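Local coordinates for thermoresistant glucokinase (Janibacter sp. HTCC2649, PDB 4EUN), which probably catalyses the ATP-dependent phosphorylation of gluconate to 6-phosphogluconate, as a P-loop sugar kinase of the gluconokinase class, at residues 68-71 / 72-76; 78-81 / 82-86. All blocks are in the same frame, centred on the assembly; numbering follows the deposited sequence.

Contact 1 (68-71 / 72-76); sequences NIAT and MQRGI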
loop_
_atom_site.group_PDB
_atom_site.type_symbol
_atom_site.label_atom_id
_atom_site.label_comp_id
_atom_site.label_asym_id
_atom_site.label_seq_id
_atom_site.Cartn_x
_atom_site.Cartn_y
_atom_site.Cartn_z
ATOM N N ASN A 68 8.678 12.632 -10.199
ATOM C CA ASN A 68 8.830 11.382 -10.944
ATOM C C ASN A 68 7.484 10.707 -11.214
ATOM O O ASN A 68 7.266 10.161 -12.296
ATOM C CB ASN A 68 9.811 10.425 -10.259
ATOM C CG ASN A 68 11.270 10.791 -10.539
ATOM O OD1 ASN A 68 11.557 11.599 -11.420
ATOM N ND2 ASN A 68 12.187 10.189 -9.794
ATOM N N ILE A 69 6.577 10.751 -10.242
ATOM C CA ILE A 69 5.223 10.253 -10.470
ATOM C C ILE A 69 4.551 11.035 -11.597
ATOM O O ILE A 69 3.978 10.449 -12.516
ATOM C CB ILE A 69 4.333 10.345 -9.204
ATOM C CG1 ILE A 69 4.875 9.444 -8.090
ATOM C CG2 ILE A 69 2.895 9.968 -9.547
ATOM C CD1 ILE A 69 5.035 7.970 -8.490
ATOM N N ALA A 70 4.615 12.362 -11.525
ATOM C CA ALA A 70 4.002 13.203 -12.563
ATOM C C ALA A 70 4.581 12.954 -13.956
ATOM O O ALA A 70 3.839 12.951 -14.940
ATOM C CB ALA A 70 4.115 14.666 -12.187
ATOM N N THR A 71 5.898 12.759 -14.027
ATOM C CA THR A 71 6.590 12.513 -15.298
ATOM C C THR A 71 6.061 11.234 -15.933
ATOM O O THR A 71 5.738 11.208 -17.122
ATOM C CB THR A 71 8.109 12.421 -15.078
ATOM O OG1 THR A 71 8.588 13.689 -14.612
ATOM C CG2 THR A 71 8.825 12.073 -16.375
ATOM N N MET A 72 5.954 10.174 -15.138
ATOM C CA MET A 72 5.419 8.916 -15.635
ATOM C C MET A 72 3.957 9.044 -16.018
ATOM O O MET A 72 3.518 8.442 -16.992
ATOM C CB MET A 72 5.604 7.793 -14.614
ATOM C CG MET A 72 7.034 7.426 -14.401
ATOM S SD MET A 72 7.180 5.972 -13.349
ATOM C CE MET A 72 6.852 6.689 -11.738
ATOM N N GLN A 73 3.195 9.833 -15.264
ATOM C CA GLN A 73 1.779 9.984 -15.590
ATOM C C GLN A 73 1.541 10.665 -16.938
ATOM O O GLN A 73 0.472 10.511 -17.535
ATOM C CB GLN A 73 1.023 10.710 -14.480
ATOM C CG GLN A 73 0.808 9.826 -13.260
ATOM C CD GLN A 73 0.008 10.528 -12.193
ATOM O OE1 GLN A 73 0.198 11.719 -11.951
ATOM N NE2 GLN A 73 -0.910 9.800 -11.564
ATOM N N ARG A 74 2.518 11.440 -17.401
ATOM C CA ARG A 74 2.418 12.051 -18.729
ATOM C C ARG A 74 2.880 11.099 -19.823
ATOM O O ARG A 74 2.795 11.425 -21.009
ATOM C CB ARG A 74 3.191 13.379 -18.804
ATOM C CG ARG A 74 2.610 14.451 -17.895
ATOM C CD ARG A 74 3.122 15.849 -18.194
ATOM N NE ARG A 74 4.581 15.902 -18.236
ATOM C CZ ARG A 74 5.363 15.990 -17.166
ATOM N NH1 ARG A 74 4.834 16.035 -15.952
ATOM N NH2 ARG A 74 6.680 16.039 -17.314
ATOM N N GLY A 75 3.367 9.926 -19.426
ATOM C CA GLY A 75 3.764 8.898 -20.378
ATOM C C GLY A 75 5.249 8.849 -20.675
ATOM O O GLY A 75 5.675 8.195 -21.637
ATOM N N ILE A 76 6.047 9.534 -19.861
ATOM C CA ILE A 76 7.494 9.550 -20.082
ATOM C C ILE A 76 8.139 8.522 -19.170
ATOM O O ILE A 76 7.997 8.605 -17.955
ATOM C CB ILE A 76 8.107 10.907 -19.736
ATOM C CG1 ILE A 76 7.506 12.021 -20.588
ATOM C CG2 ILE A 76 9.610 10.864 -19.868
ATOM C CD1 ILE A 76 6.766 13.020 -19.769
HETATM O O HOH W 1 7.495 16.286 -14.243
#

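Contact 2 (78-81 / 82-86); sequences LTDE and DRWPW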
loop_
_atom_site.group_PDB
_atom_site.type_symbol
_atom_site.label_atom_id
_atom_site.label_comp_id
_atom_site.label_asym_id
_atom_site.label_seq_id
_atom_site.Cartn_x
_atom_site.Cartn_y
_atom_site.Cartn_z
ATOM N N LEU A 78 10.872 6.697 -16.884
ATOM C CA LEU A 78 12.035 7.122 -16.116
ATOM C C LEU A 78 13.290 6.424 -16.644
ATOM O O LEU A 78 13.200 5.399 -17.326
ATOM C CB LEU A 78 11.833 6.806 -14.632
ATOM C CG LEU A 78 10.595 7.420 -13.982
ATOM C CD1 LEU A 78 10.576 7.134 -12.489
ATOM C CD2 LEU A 78 10.531 8.924 -14.232
ATOM N N THR A 79 14.453 6.992 -16.338
ATOM C CA THR A 79 15.739 6.398 -16.695
ATOM C C THR A 79 16.333 5.703 -15.482
ATOM O O THR A 79 15.787 5.804 -14.378
ATOM C CB THR A 79 16.747 7.475 -17.138
ATOM O OG1 THR A 79 16.996 8.360 -16.037
ATOM C CG2 THR A 79 16.213 8.265 -18.311
ATOM N N ASP A 80 17.459 5.021 -15.677
ATOM C CA ASP A 80 18.207 4.457 -14.555
ATOM C C ASP A 80 18.538 5.553 -13.552
ATOM O O ASP A 80 18.398 5.355 -12.347
ATOM C CB ASP A 80 19.523 3.829 -15.025
ATOM C CG ASP A 80 19.339 2.498 -15.733
ATOM O OD1 ASP A 80 18.191 2.058 -15.929
ATOM O OD2 ASP A 80 20.368 1.901 -16.116
ATOM N N GLU A 81 18.992 6.701 -14.055
ATOM C CA GLU A 81 19.375 7.824 -13.202
ATOM C C GLU A 81 18.213 8.312 -12.332
ATOM O O GLU A 81 18.405 8.642 -11.153
ATOM C CB GLU A 81 19.924 8.984 -14.036
ATOM C CG GLU A 81 20.301 10.205 -13.210
ATOM C CD GLU A 81 21.098 11.224 -13.997
ATOM O OE1 GLU A 81 21.108 11.140 -15.244
ATOM O OE2 GLU A 81 21.720 12.108 -13.369
ATOM N N ASP A 82 17.015 8.354 -12.910
ATOM C CA ASP A 82 15.827 8.777 -12.166
ATOM C C ASP A 82 15.533 7.811 -11.041
ATOM O O ASP A 82 15.008 8.201 -9.993
ATOM C CB ASP A 82 14.597 8.824 -13.079
ATOM C CG ASP A 82 14.705 9.872 -14.163
ATOM O OD1 ASP A 82 15.318 10.936 -13.918
ATOM O OD2 ASP A 82 14.178 9.624 -15.270
ATOM N N ARG A 83 15.864 6.543 -11.265
ATOM C CA ARG A 83 15.430 5.484 -10.359
ATOM C C ARG A 83 16.392 5.157 -9.225
ATOM O O ARG A 83 15.953 4.613 -8.207
ATOM C CB ARG A 83 15.103 4.197 -11.130
ATOM C CG ARG A 83 13.868 4.297 -12.022
ATOM C CD ARG A 83 13.658 3.020 -12.814
ATOM N NE ARG A 83 12.482 3.086 -13.685
ATOM C CZ ARG A 83 12.493 2.845 -14.993
ATOM N NH1 ARG A 83 13.622 2.531 -15.609
ATOM N NH2 ARG A 83 11.369 2.934 -15.692
ATOM N N TRP A 84 17.680 5.460 -9.383
ATOM C CA TRP A 84 18.651 5.092 -8.346
ATOM C C TRP A 84 18.301 5.617 -6.943
ATOM O O TRP A 84 18.336 4.841 -5.987
ATOM C CB TRP A 84 20.106 5.455 -8.708
ATOM C CG TRP A 84 20.666 4.825 -9.962
ATOM C CD1 TRP A 84 21.290 5.482 -10.989
ATOM C CD2 TRP A 84 20.685 3.429 -10.315
ATOM N NE1 TRP A 84 21.687 4.588 -11.955
ATOM C CE2 TRP A 84 21.327 3.323 -11.567
ATOM C CE3 TRP A 84 20.216 2.263 -9.700
ATOM C CZ2 TRP A 84 21.509 2.097 -12.214
ATOM C CZ3 TRP A 84 20.409 1.048 -10.344
ATOM C CH2 TRP A 84 21.043 0.976 -11.582
ATOM N N PRO A 85 17.967 6.924 -6.805
ATOM C CA PRO A 85 17.659 7.391 -5.443
ATOM C C PRO A 85 16.423 6.714 -4.860
ATOM O O PRO A 85 16.397 6.455 -3.658
ATOM C CB PRO A 85 17.414 8.895 -5.630
ATOM C CG PRO A 85 18.198 9.250 -6.867
ATOM C CD PRO A 85 18.033 8.051 -7.756
ATOM N N TRP A 86 15.439 6.419 -5.705
ATOM C CA TRP A 86 14.229 5.711 -5.303
ATOM C C TRP A 86 14.540 4.300 -4.803
ATOM O O TRP A 86 14.108 3.899 -3.723
ATOM C CB TRP A 86 13.255 5.677 -6.486
ATOM C CG TRP A 86 12.059 4.772 -6.338
ATOM C CD1 TRP A 86 11.056 4.882 -5.417
ATOM C CD2 TRP A 86 11.714 3.659 -7.175
ATOM N NE1 TRP A 86 10.125 3.897 -5.617
ATOM C CE2 TRP A 86 10.500 3.131 -6.689
ATOM C CE3 TRP A 86 12.317 3.054 -8.283
ATOM C CZ2 TRP A 86 9.877 2.027 -7.274
ATOM C CZ3 TRP A 86 11.702 1.957 -8.864
ATOM C CH2 TRP A 86 10.494 1.450 -8.356
HETATM O O HOH W 2 8.764 4.520 -16.084
#

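Contact 1 (68-71 / 72-76)
Two torsions set up the outer side of this helix end: Thr-71 carries OG1 beside its own backbone N (chi1 -64°), while the chain of Arg-74 bends at chi3 (-52°) and brings its guanidinium back over the same turn. Thr-71 CA lies over one face of that guanidinium, and water 1, in plane at its edge, joins the two residues: it donates to Thr-71 OG1 at 2.8 Å and accepts from Arg-74 NH1 at 3.2 Å. Thr-71 OG1 is also hydrogen-bonded to the carbonyl of Glu-67, one turn earlier. On the buried side Met-72 bends at its thioether, and its CE touches Ile-69 CD1 at 3.9 Å. The backbone then closes the helix in a Schellman motif. Gly-75, at positive phi, donates from N to Met-72 O at 2.9 Å, and Ile-76 N reaches Thr-71 O at 3.2 Å. Beyond that bond the Ile-76 side chain folds back, CB meeting Thr-71 CG2 at 3.6 Å. The last carbonyls of helix 66-73 are thus partly satisfied by the chain that leaves it, and the positive guanidinium beside this C-terminal end probably suits the negative end of the helix dipole.

Contact 2 (78-81 / 82-86)
Thr-79 and Asp-82 grip each other in a capping box, a textbook way of starting a helix. Thr-79 OG1 accepts from Asp-82 N at 3.1 Å; in return Asp-82 OD2 takes the N-H of Thr-79 at 2.9 Å, nearly straight at 166° but from above the carboxylate plane. The position of OG1 between backbone N and carbonyl carbon (chi1 63°) turns the hydroxyl toward the first turn. Arg-83, next along, can be followed outward. Its CB lies 3.7 Å from both Thr-79 O and Asp-80 O, and CG comes closer to Thr-79 O. The chain runs extended past CD to NE, which rests against Leu-78 CB. At the tip, CZ sits 3.5 Å from Leu-78 O, which lies over a face of the guanidinium and is not its hydrogen-bond partner; NH1 is bonded instead to the hydroxyl of Tyr-115, and NH2 reaches water 2 weakly. One residue further along, Trp-84 donates its N-H to Asp-80 O at 3.1 Å, and that oxygen also stands 3.2 Å above the indole plane, toward its rim. Tyr-115 meets Trp-84 edge-to-face and shares its hydroxyl with Asp-80 OD1, which is salt-bridged to Lys-112. The start of helix 80-99 packs through Trp-84 on helix 113-119 and through Arg-83 on helix 155-161, while Leu-78, just ahead of it, packs on helix 66-73.

Contacts 1 and 2 form the end of one helix and the beginning of the next, a Schellman motif followed within a few residues by a capping box, with centres about 13 Å apart. They touch directly: Met-72 CG packs on Leu-78 CG at 3.6 Å, and Leu-78 CD2 lies 4.0 Å from Asn-68 O, so the leucine before the second helix folds back on the first. His-64 borders both, touching Ile-69 in contact 1 and Leu-78 in contact 2, and stacking on Trp-86. Contact 1 also meets the second subunit, Ile-69 packing on its Arg-97. The probable P-loop, between strand 31-35 and helix 42-53, belongs to neither contact.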